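PDB 5KEC: flagellar brake protein YcgR from Klebsiella pneumoniae, which binds the second messenger c-di-GMP and, under the name MrkH, probably activates transcription of type 3 fimbriae genes in biofilm formation. Local coordinates for residues 67-72 / 76-81. Numbering follows the deposited sequence.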
ATOM      1  N   PHE B  67       6.584   0.376   5.958  1.00 28.01           N
ATOM      2  CA  PHE B  67       7.748   1.184   6.294  1.00 25.04           C
ATOM      3  C   PHE B  67       8.961   0.790   5.469  1.00 33.58           C
ATOM      4  O   PHE B  67       9.065  -0.343   4.984  1.00 25.47           O
ATOM      5  CB  PHE B  67       8.115   1.027   7.767  1.00 28.12           C
ATOM      6  CG  PHE B  67       7.089   1.564   8.714  1.00 29.39           C
ATOM      7  CD1 PHE B  67       7.250   2.812   9.292  1.00 30.26           C
ATOM      8  CD2 PHE B  67       5.970   0.816   9.042  1.00 28.54           C
ATOM      9  CE1 PHE B  67       6.303   3.306  10.175  1.00 22.02           C
ATOM     10  CE2 PHE B  67       5.033   1.307   9.916  1.00 24.59           C
ATOM     11  CZ  PHE B  67       5.199   2.555  10.480  1.00 25.25           C
ATOM     12  N   LEU B  68       9.886   1.738   5.345  1.00 25.28           N
ATOM     13  CA  LEU B  68      11.181   1.494   4.748  1.00 30.83           C
ATOM     14  C   LEU B  68      12.233   2.216   5.587  1.00 25.54           C
ATOM     15  O   LEU B  68      12.210   3.439   5.712  1.00 25.29           O
ATOM     16  CB  LEU B  68      11.192   2.012   3.313  1.00 36.13           C
ATOM     17  CG  LEU B  68      12.020   1.276   2.266  1.00 43.29           C
ATOM     18  CD1 LEU B  68      11.677  -0.204   2.253  1.00 46.28           C
ATOM     19  CD2 LEU B  68      11.774   1.892   0.898  1.00 39.96           C
ATOM     20  N   LEU B  69      13.140   1.455   6.187  1.00 27.62           N
ATOM     21  CA  LEU B  69      14.294   2.040   6.850  1.00 28.86           C
ATOM     22  C   LEU B  69      15.431   2.099   5.855  1.00 28.02           C
ATOM     23  O   LEU B  69      15.885   1.063   5.367  1.00 24.79           O
ATOM     24  CB  LEU B  69      14.710   1.213   8.063  1.00 28.20           C
ATOM     25  CG  LEU B  69      13.998   1.533   9.374  1.00 33.22           C
ATOM     26  CD1 LEU B  69      14.302   0.452  10.399  1.00 31.85           C
ATOM     27  CD2 LEU B  69      14.415   2.913   9.887  1.00 26.05           C
ATOM     28  N   HIS B  70      15.880   3.311   5.542  1.00 29.11           N
ATOM     29  CA  HIS B  70      16.925   3.492   4.546  1.00 32.32           C
ATOM     30  C   HIS B  70      18.300   3.348   5.189  1.00 38.72           C
ATOM     31  O   HIS B  70      19.035   4.325   5.331  1.00 39.22           O
ATOM     32  CB  HIS B  70      16.777   4.848   3.846  1.00 24.76           C
ATOM     33  CG  HIS B  70      15.485   5.004   3.104  1.00 30.31           C
ATOM     34  ND1 HIS B  70      15.359   4.716   1.761  1.00 28.13           N
ATOM     35  CD2 HIS B  70      14.261   5.413   3.515  1.00 33.32           C
ATOM     36  CE1 HIS B  70      14.116   4.942   1.378  1.00 30.87           C
ATOM     37  NE2 HIS B  70      13.428   5.366   2.423  1.00 34.92           N
ATOM     38  N   SER B  71      18.636   2.119   5.575  1.00 32.61           N
ATOM     39  CA  SER B  71      19.897   1.839   6.251  1.00 37.13           C
ATOM     40  C   SER B  71      21.066   1.780   5.275  1.00 41.03           C
ATOM     41  O   SER B  71      20.872   1.699   4.061  1.00 33.55           O
ATOM     42  CB  SER B  71      19.806   0.524   7.023  1.00 38.79           C
ATOM     43  OG  SER B  71      21.053   0.193   7.608  1.00 49.98           O
ATOM     44  N   ASP B  72      22.276   1.823   5.824  1.00 45.20           N
ATOM     45  CA  ASP B  72      23.498   1.726   5.033  1.00 48.07           C
ATOM     46  C   ASP B  72      23.636   0.330   4.447  1.00 52.54           C
ATOM     47  O   ASP B  72      24.285   0.137   3.418  1.00 60.59           O
ATOM     48  CB  ASP B  72      24.719   2.025   5.906  1.00 49.45           C
ATOM     49  CG  ASP B  72      24.727   3.443   6.434  1.00 53.29           C
ATOM     50  OD1 ASP B  72      24.298   4.355   5.697  1.00 60.36           O
ATOM     51  OD2 ASP B  72      25.163   3.645   7.587  1.00 51.18           O
ATOM     52  N   ILE B  76      15.463  -1.653   4.561  1.00 35.31           N
ATOM     53  CA  ILE B  76      14.812  -2.657   5.391  1.00 31.93           C
ATOM     54  C   ILE B  76      13.313  -2.420   5.362  1.00 36.45           C
ATOM     55  O   ILE B  76      12.819  -1.453   5.948  1.00 32.64           O
ATOM     56  CB  ILE B  76      15.299  -2.588   6.851  1.00 35.52           C
ATOM     57  CG1 ILE B  76      16.828  -2.532   6.902  1.00 32.86           C
ATOM     58  CG2 ILE B  76      14.759  -3.768   7.645  1.00 31.61           C
ATOM     59  CD1 ILE B  76      17.381  -2.297   8.289  1.00 38.64           C
ATOM     60  N   GLU B  77      12.584  -3.289   4.671  1.00 29.36           N
ATOM     61  CA  GLU B  77      11.142  -3.115   4.595  1.00 29.51           C
ATOM     62  C   GLU B  77      10.377  -4.016   5.562  1.00 22.71           C
ATOM     63  O   GLU B  77      10.781  -5.147   5.854  1.00 22.31           O
ATOM     64  CB  GLU B  77      10.632  -3.276   3.161  1.00 41.78           C
ATOM     65  CG  GLU B  77      10.700  -4.675   2.596  1.00 49.56           C
ATOM     66  CD  GLU B  77      10.212  -4.718   1.160  1.00 61.57           C
ATOM     67  OE1 GLU B  77      10.940  -4.225   0.272  1.00 57.66           O
ATOM     68  OE2 GLU B  77       9.095  -5.226   0.922  1.00 66.01           O
ATOM     69  N   PHE B  78       9.273  -3.490   6.067  1.00 23.79           N
ATOM     70  CA  PHE B  78       8.463  -4.208   7.027  1.00 24.42           C
ATOM     71  C   PHE B  78       7.107  -3.533   7.142  1.00 27.90           C
ATOM     72  O   PHE B  78       6.910  -2.428   6.639  1.00 26.40           O
ATOM     73  CB  PHE B  78       9.158  -4.244   8.391  1.00 21.46           C
ATOM     74  CG  PHE B  78       9.418  -2.889   8.975  1.00 31.19           C
ATOM     75  CD1 PHE B  78       8.550  -2.343   9.905  1.00 31.54           C
ATOM     76  CD2 PHE B  78      10.531  -2.153   8.586  1.00 36.87           C
ATOM     77  CE1 PHE B  78       8.790  -1.089  10.449  1.00 24.56           C
ATOM     78  CE2 PHE B  78      10.778  -0.901   9.126  1.00 31.72           C
ATOM     79  CZ  PHE B  78       9.906  -0.372  10.060  1.00 28.53           C
ATOM     80  N   ASN B  79       6.171  -4.213   7.791  1.00 34.32           N
ATOM     81  CA  ASN B  79       4.868  -3.645   8.074  1.00 35.78           C
ATOM     82  C   ASN B  79       4.697  -3.613   9.573  1.00 33.58           C
ATOM     83  O   ASN B  79       5.273  -4.437  10.277  1.00 34.70           O
ATOM     84  CB  ASN B  79       3.764  -4.484   7.434  1.00 47.80           C
ATOM     85  CG  ASN B  79       3.841  -4.486   5.921  1.00 61.67           C
ATOM     86  OD1 ASN B  79       3.249  -3.635   5.258  1.00 74.15           O
ATOM     87  ND2 ASN B  79       4.575  -5.445   5.365  1.00 62.17           N
ATOM     88  N   ALA B  80       3.920  -2.660  10.069  1.00 29.64           N
ATOM     89  CA  ALA B  80       3.683  -2.564  11.497  1.00 27.76           C
ATOM     90  C   ALA B  80       2.374  -1.852  11.766  1.00 30.91           C
ATOM     91  O   ALA B  80       2.002  -0.911  11.066  1.00 34.56           O
ATOM     92  CB  ALA B  80       4.843  -1.852  12.198  1.00 24.58           C
ATOM     93  N   ALA B  81       1.670  -2.317  12.786  1.00 30.80           N
ATOM     94  CA  ALA B  81       0.396  -1.728  13.153  1.00 33.91           C
ATOM     95  C   ALA B  81       0.589  -0.696  14.257  1.00 29.77           C
ATOM     96  O   ALA B  81       1.459  -0.839  15.118  1.00 29.47           O
ATOM     97  CB  ALA B  81      -0.585  -2.813  13.598  1.00 47.31           C
TER
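Phe-67 and Phe-78 meet at the apolar centre of this antiparallel beta hairpin, and their meeting is a worked example of how two phenylalanines facing each other across a hydrogen-bonded pair share one side of a sheet. Their planes are nearly parallel, 3° apart, yet slid so far that the rings barely overlap; what lies over the Phe-78 face is instead CB of Phe-67, a CH-pi contact 3.5 Å from the ring centroid. The Phe-78 ring gets there because its CG sits between the backbone N and the carbonyl carbon (chi1 60°), which leans the ring across towards strand 64-71. Further along the same face, Leu-69 brings CD1 to 4.0 Å from CE2 of Phe-78 and sets its CB against CB of Ile-76, while at the other end the methyl of Ala-80 approaches CE2 of Phe-67. Edge-to-face rings extend this core, Phe-51 and Phe-98 against Phe-67 and Phe-20 of helix 13-25 against Phe-78.

The backbones are stitched by two reciprocal pairs of bonds. Leu-69 and Ile-76 exchange nearly straight ones, both 173° at the hydrogen, whereas at Phe-67 and Phe-78 the bond from Phe-67 N to Phe-78 O is the shorter and that from Phe-78 N to Phe-67 O is weak, at 3.3 Å. Between these pairs Leu-68 and Glu-77 form a non-hydrogen-bonded pair on the other face.

The polar boundary of the contact lies on that face, at Glu-77. Glu-77 extends away from the hairpin to a salt bridge with Arg-111, and Leu-68 lies near Arg-110; both arginines, like His-70, bind c-di-GMP in the ligand-bound protein. At the root of the Glu-77 side chain, well short of its carboxylate, CD1 of Leu-68 packs 3.4 Å from CB of Glu-77.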